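PDB 3X17: endoglucanase from Uncultured bacterium, which probably hydrolyses internal beta-1,4-glucosidic bonds of cellulose and related glucans, as a family 9 glycoside hydrolase with an N-terminal Ig-like domain. Local coordinates for residues Lys196-Tyr201 against Val550-His555; Ser126-Gln130 against Val503-Leu507. All coordinates share one frame; numbering follows the deposited sequence.

Contact 1. Residues Lys196-Tyr201 against Val550-His555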
loop_
_atom_site.group_PDB
_atom_site.type_symbol
_atom_site.label_atom_id
_atom_site.label_comp_id
_atom_site.label_asym_id
_atom_site.label_seq_id
_atom_site.Cartn_x
_atom_site.Cartn_y
_atom_site.Cartn_z
ATOM N N LYS A 196 -1.595 11.010 -4.302
ATOM C CA LYS A 196 -2.327 11.610 -3.185
ATOM C C LYS A 196 -1.398 11.836 -2.009
ATOM O O LYS A 196 -1.557 12.803 -1.272
ATOM C CB LYS A 196 -3.467 10.669 -2.772
ATOM C CG LYS A 196 -4.583 11.331 -2.030
ATOM C CD LYS A 196 -5.183 12.489 -2.830
ATOM C CE LYS A 196 -5.824 13.480 -1.855
ATOM N NZ LYS A 196 -6.151 14.759 -2.563
ATOM N N ALA A 197 -0.502 10.876 -1.760
ATOM C CA ALA A 197 0.557 11.067 -0.784
ATOM C C ALA A 197 1.306 12.374 -1.068
ATOM O O ALA A 197 1.624 13.127 -0.144
ATOM C CB ALA A 197 1.532 9.898 -0.803
ATOM N N TYR A 198 1.704 12.563 -2.318
ATOM C CA TYR A 198 2.466 13.735 -2.651
ATOM C C TYR A 198 1.625 14.990 -2.496
ATOM O O TYR A 198 2.068 15.961 -1.910
ATOM C CB TYR A 198 3.056 13.685 -4.058
ATOM C CG TYR A 198 3.653 15.037 -4.440
ATOM C CD1 TYR A 198 4.932 15.407 -3.992
ATOM C CD2 TYR A 198 2.880 15.999 -5.082
ATOM C CE1 TYR A 198 5.463 16.656 -4.292
ATOM C CE2 TYR A 198 3.381 17.279 -5.329
ATOM C CZ TYR A 198 4.662 17.594 -4.928
ATOM O OH TYR A 198 5.145 18.833 -5.196
ATOM N N GLU A 199 0.394 14.944 -2.980
ATOM C CA GLU A 199 -0.509 16.089 -2.925
ATOM C C GLU A 199 -0.758 16.577 -1.493
ATOM O O GLU A 199 -0.796 17.765 -1.239
ATOM C CB GLU A 199 -1.853 15.717 -3.567
ATOM C CG GLU A 199 -2.777 16.907 -3.796
ATOM C CD GLU A 199 -3.901 16.568 -4.740
ATOM O OE1 GLU A 199 -4.517 15.484 -4.585
ATOM O OE2 GLU A 199 -4.196 17.397 -5.630
ATOM N N LEU A 200 -0.997 15.649 -0.580
ATOM C CA LEU A 200 -1.258 15.988 0.811
ATOM C C LEU A 200 0.023 16.282 1.591
ATOM O O LEU A 200 0.014 17.135 2.457
ATOM C CB LEU A 200 -2.079 14.881 1.511
ATOM C CG LEU A 200 -3.557 14.897 1.120
ATOM C CD1 LEU A 200 -4.301 13.668 1.691
ATOM C CD2 LEU A 200 -4.220 16.257 1.550
ATOM N N TYR A 201 1.139 15.672 1.212
ATOM C CA TYR A 201 2.378 15.844 1.979
ATOM C C TYR A 201 3.587 16.219 1.119
ATOM O O TYR A 201 4.625 15.567 1.189
ATOM C CB TYR A 201 2.674 14.568 2.776
ATOM C CG TYR A 201 1.460 14.030 3.530
ATOM C CD1 TYR A 201 0.913 14.732 4.590
ATOM C CD2 TYR A 201 0.862 12.831 3.165
ATOM C CE1 TYR A 201 -0.202 14.255 5.267
ATOM C CE2 TYR A 201 -0.222 12.328 3.850
ATOM C CZ TYR A 201 -0.762 13.045 4.887
ATOM O OH TYR A 201 -1.841 12.543 5.570
ATOM N N VAL A 550 3.450 4.034 1.590
ATOM C CA VAL A 550 4.035 5.326 1.256
ATOM C C VAL A 550 3.116 6.467 1.733
ATOM O O VAL A 550 3.602 7.444 2.283
ATOM C CB VAL A 550 4.277 5.479 -0.278
ATOM C CG1 VAL A 550 4.517 6.964 -0.664
ATOM C CG2 VAL A 550 5.462 4.620 -0.717
ATOM N N PHE A 551 1.790 6.309 1.587
ATOM C CA PHE A 551 0.853 7.334 2.080
ATOM C C PHE A 551 0.935 7.577 3.589
ATOM O O PHE A 551 1.161 8.714 4.042
ATOM C CB PHE A 551 -0.590 7.040 1.656
ATOM C CG PHE A 551 -1.568 8.143 2.026
ATOM C CD1 PHE A 551 -2.174 8.165 3.274
ATOM C CD2 PHE A 551 -1.847 9.170 1.136
ATOM C CE1 PHE A 551 -3.069 9.170 3.616
ATOM C CE2 PHE A 551 -2.725 10.182 1.476
ATOM C CZ PHE A 551 -3.351 10.173 2.713
ATOM N N VAL A 552 0.832 6.506 4.366
ATOM C CA VAL A 552 0.782 6.663 5.809
ATOM C C VAL A 552 2.139 7.107 6.353
ATOM O O VAL A 552 2.215 8.018 7.185
ATOM C CB VAL A 552 0.234 5.401 6.533
ATOM C CG1 VAL A 552 0.142 5.647 8.028
ATOM C CG2 VAL A 552 -1.152 5.071 6.008
ATOM N N ALA A 553 3.207 6.603 5.736
ATOM C CA ALA A 553 4.548 6.951 6.144
ATOM C C ALA A 553 4.793 8.437 5.864
ATOM O O ALA A 553 5.435 9.142 6.679
ATOM C CB ALA A 553 5.566 6.096 5.410
ATOM N N ALA A 554 4.292 8.911 4.724
ATOM C CA ALA A 554 4.493 10.316 4.356
ATOM C C ALA A 554 3.797 11.270 5.352
ATOM O O ALA A 554 4.346 12.315 5.701
ATOM C CB ALA A 554 4.021 10.580 2.935
ATOM N N HIS A 555 2.621 10.884 5.844
ATOM C CA HIS A 555 1.973 11.636 6.909
ATOM C C HIS A 555 2.899 11.839 8.122
ATOM O O HIS A 555 3.034 12.946 8.642
ATOM C CB HIS A 555 0.668 10.976 7.349
ATOM C CG HIS A 555 -0.047 11.741 8.429
ATOM N ND1 HIS A 555 -1.031 12.673 8.159
ATOM C CD2 HIS A 555 0.133 11.760 9.774
ATOM C CE1 HIS A 555 -1.434 13.220 9.294
ATOM N NE2 HIS A 555 -0.745 12.686 10.286
#
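Ala-197 and Phe-551 mark the closest backbone approach where helical segments 196-200 and 550-555 run nearly parallel, their axes approaching to 9.1 Å at a crossing angle of -17°. The small Ala-197 lets the aromatic ring lie against the backbone of its helix: Phe-551 CD2 comes to 3.6 Å from Ala-197 CA. With its CG anti to the backbone N (chi1 -174°), the Phe-551 ring is carried across to the partner helix, where Leu-200 CD1 meets its edge at CZ, 3.8 Å away.

Tyr-201, the first residue to leave helical geometry after helix 184-200, sends its side chain across to helix 543-558, over the Ala-554/His-555 backbone. An edge of its ring, at CE2, points at one face of Phe-551 in an edge-to-face pair with planes at 64°. His-555 CA sits almost centrally above one face of the tyrosine, 3.7 Å from the centroid, a CH-pi contact; Leu-200 CB lies over the opposite face, so the ring is sandwiched. Its hydroxyl then reaches the rim of the imidazole in plane, Tyr-201 OH to His-555 ND1 being a 2.7 Å hydrogen bond. This bond and the two covered faces should restrict rotation of the phenol. The other imidazole nitrogen has a weak hydrogen bond to Glu-459, and helix 435-452 adds Met-444 and Leu-447 beside Phe-551.

An aromatic cluster of Tyr-201, Phe-551 and His-555 thus closes the C-terminal end of helix 184-200 against helix 543-558, a buried helix-helix interface of the (alpha/alpha)6 barrel characteristic of family 9 glycoside hydrolases.

Contact 2. Residues Ser126-Gln130 against Val503-Leu507; sequences SYYLQ and VPGLL
The Leu-129 and Val-503 side chains run alongside one another, pointing opposite ways, with CB of the leucine lying 3.8 Å from CG1 of the valine. The same valine methyl also touches Leu-129 CD2, and this leucine branch goes on to meet Pro-504 CD at 4.0 Å, the leucine side chain set roughly perpendicular to the proline. Val-503 CG1 is brought to this place by a first torsion of 176°, which sets it opposite the backbone N.

A second group of contacts forms round Leu-506. Its CD2 methyl packs against Ser-126, 3.6 Å from CB and equally near OG, while Ser-126 CB also rests 3.6 Å from the carbonyl oxygen of Pro-504. Gln-130 comes at Leu-506 on a slant: the chain bends at chi2 (-82°), bringing the amide oxygen OE1 to 4.1 Å from Leu-506 CD1. Between the two groups the loop passes close to Ser-126 at Gly-505, which has a positive phi of 95°; the CA atoms of Ser-126 and Gly-505 are 5.4 Å apart.

Ser-126 OG and Gln-130 NE2 find their partners elsewhere. The serine hydroxyl is bonded to the carbonyl of Ala-123 in its own helix, and the glutamine nitrogen to the carbonyls of His-175, a zinc ligand, and Ala-177. On the loop side Thr-481 and Asn-546 bond the backbone.

The contact therefore joins the last turn of helix 115-130 to the loop before helix 543-558 by van der Waals packing alone, its specificity lying in shape, while Gln-130 links this largely buried, mostly apolar contact to the backbone of the zinc-binding region.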
loop_
_atom_site.group_PDB
_atom_site.type_symbol
_atom_site.label_atom_id
_atom_site.label_comp_id
_atom_site.label_asym_id
_atom_site.label_seq_id
_atom_site.Cartn_x
_atom_site.Cartn_y
_atom_site.Cartn_z
ATOM N N SER A 126 11.394 1.488 -3.575
ATOM C CA SER A 126 11.163 0.113 -3.980
ATOM C C SER A 126 10.497 0.012 -5.358
ATOM O O SER A 126 10.809 -0.896 -6.117
ATOM C CB SER A 126 10.350 -0.623 -2.907
ATOM O OG SER A 126 8.972 -0.338 -3.001
ATOM N N TYR A 127 9.652 0.988 -5.719
ATOM C CA TYR A 127 9.056 1.027 -7.055
ATOM C C TYR A 127 10.140 1.094 -8.145
ATOM O O TYR A 127 10.055 0.422 -9.179
ATOM C CB TYR A 127 8.092 2.223 -7.190
ATOM C CG TYR A 127 6.832 2.065 -6.370
ATOM C CD1 TYR A 127 5.804 1.274 -6.816
ATOM C CD2 TYR A 127 6.720 2.625 -5.104
ATOM C CE1 TYR A 127 4.713 0.993 -6.017
ATOM C CE2 TYR A 127 5.595 2.400 -4.317
ATOM C CZ TYR A 127 4.588 1.595 -4.790
ATOM O OH TYR A 127 3.447 1.362 -4.041
ATOM N N TYR A 128 11.140 1.939 -7.933
ATOM C CA TYR A 128 12.236 2.048 -8.890
ATOM C C TYR A 128 12.858 0.671 -9.089
ATOM O O TYR A 128 13.203 0.302 -10.184
ATOM C CB TYR A 128 13.299 3.061 -8.404
ATOM C CG TYR A 128 14.648 2.950 -9.087
ATOM C CD1 TYR A 128 14.778 3.159 -10.459
ATOM C CD2 TYR A 128 15.813 2.769 -8.330
ATOM C CE1 TYR A 128 16.032 3.131 -11.077
ATOM C CE2 TYR A 128 17.040 2.676 -8.928
ATOM C CZ TYR A 128 17.156 2.901 -10.298
ATOM O OH TYR A 128 18.402 2.875 -10.875
ATOM N N LEU A 129 12.885 -0.124 -8.033
ATOM C CA LEU A 129 13.577 -1.402 -8.078
ATOM C C LEU A 129 12.669 -2.480 -8.693
ATOM O O LEU A 129 13.118 -3.591 -9.008
ATOM C CB LEU A 129 13.976 -1.790 -6.655
ATOM C CG LEU A 129 15.327 -1.319 -6.101
ATOM C CD1 LEU A 129 16.102 -0.300 -6.966
ATOM C CD2 LEU A 129 15.285 -0.962 -4.638
ATOM N N GLN A 130 11.390 -2.148 -8.836
ATOM C CA GLN A 130 10.408 -3.020 -9.495
ATOM C C GLN A 130 10.198 -2.698 -10.977
ATOM O O GLN A 130 9.411 -3.367 -11.646
ATOM C CB GLN A 130 9.054 -2.925 -8.784
ATOM C CG GLN A 130 9.032 -3.472 -7.360
ATOM C CD GLN A 130 8.872 -4.978 -7.306
ATOM O OE1 GLN A 130 9.767 -5.694 -6.858
ATOM N NE2 GLN A 130 7.760 -5.473 -7.827
ATOM N N VAL A 503 15.757 -6.897 -2.211
ATOM C CA VAL A 503 15.147 -5.623 -2.548
ATOM C C VAL A 503 14.471 -5.019 -1.309
ATOM O O VAL A 503 13.462 -5.541 -0.814
ATOM C CB VAL A 503 14.125 -5.758 -3.675
ATOM C CG1 VAL A 503 13.435 -4.401 -3.914
ATOM C CG2 VAL A 503 14.807 -6.273 -4.974
ATOM N N PRO A 504 15.031 -3.907 -0.803
ATOM C CA PRO A 504 14.518 -3.325 0.431
ATOM C C PRO A 504 13.261 -2.469 0.194
ATOM O O PRO A 504 13.061 -1.946 -0.912
ATOM C CB PRO A 504 15.700 -2.474 0.931
ATOM C CG PRO A 504 16.435 -2.068 -0.327
ATOM C CD PRO A 504 16.152 -3.137 -1.374
ATOM N N GLY A 505 12.417 -2.360 1.218
ATOM C CA GLY A 505 11.336 -1.389 1.241
ATOM C C GLY A 505 10.015 -1.969 0.752
ATOM O O GLY A 505 9.013 -1.237 0.617
ATOM N N LEU A 506 9.985 -3.282 0.500
ATOM C CA LEU A 506 8.738 -3.926 0.006
ATOM C C LEU A 506 7.918 -4.498 1.160
ATOM O O LEU A 506 8.410 -5.327 1.938
ATOM C CB LEU A 506 9.047 -5.044 -1.002
ATOM C CG LEU A 506 9.871 -4.710 -2.238
ATOM C CD1 LEU A 506 10.389 -6.011 -2.864
ATOM C CD2 LEU A 506 9.003 -3.955 -3.247
ATOM N N LEU A 507 6.643 -4.127 1.212
ATOM C CA LEU A 507 5.723 -4.695 2.183
ATOM C C LEU A 507 5.125 -6.024 1.675
ATOM O O LEU A 507 4.417 -6.043 0.660
ATOM C CB LEU A 507 4.592 -3.693 2.454
ATOM C CG LEU A 507 3.398 -4.105 3.325
ATOM C CD1 LEU A 507 3.835 -4.435 4.762
ATOM C CD2 LEU A 507 2.360 -2.993 3.342
#

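Overall arrangement
The centres of the two contacts lie about 17 Å apart, both inside the glycoside hydrolase family 9 region. Along the chain their segments alternate: 126-130, 196-201, 503-507, 550-555, so each contact pairs an early part of the domain with a late one, and the two connections cross. Helices 115-130 and 543-558 link them. Val-550 of contact 1 packs on Tyr-127, within a segment of contact 2, with Val-550 CG2 4.2 Å from Tyr-127 CE2; Asn-546, earlier on helix 543-558, binds the loop of contact 2. The last helix, 543-558, thus packs on helix 115-130 as well as on helix 184-200, consistent with closure of the (alpha/alpha)6 barrel between its first and last helices.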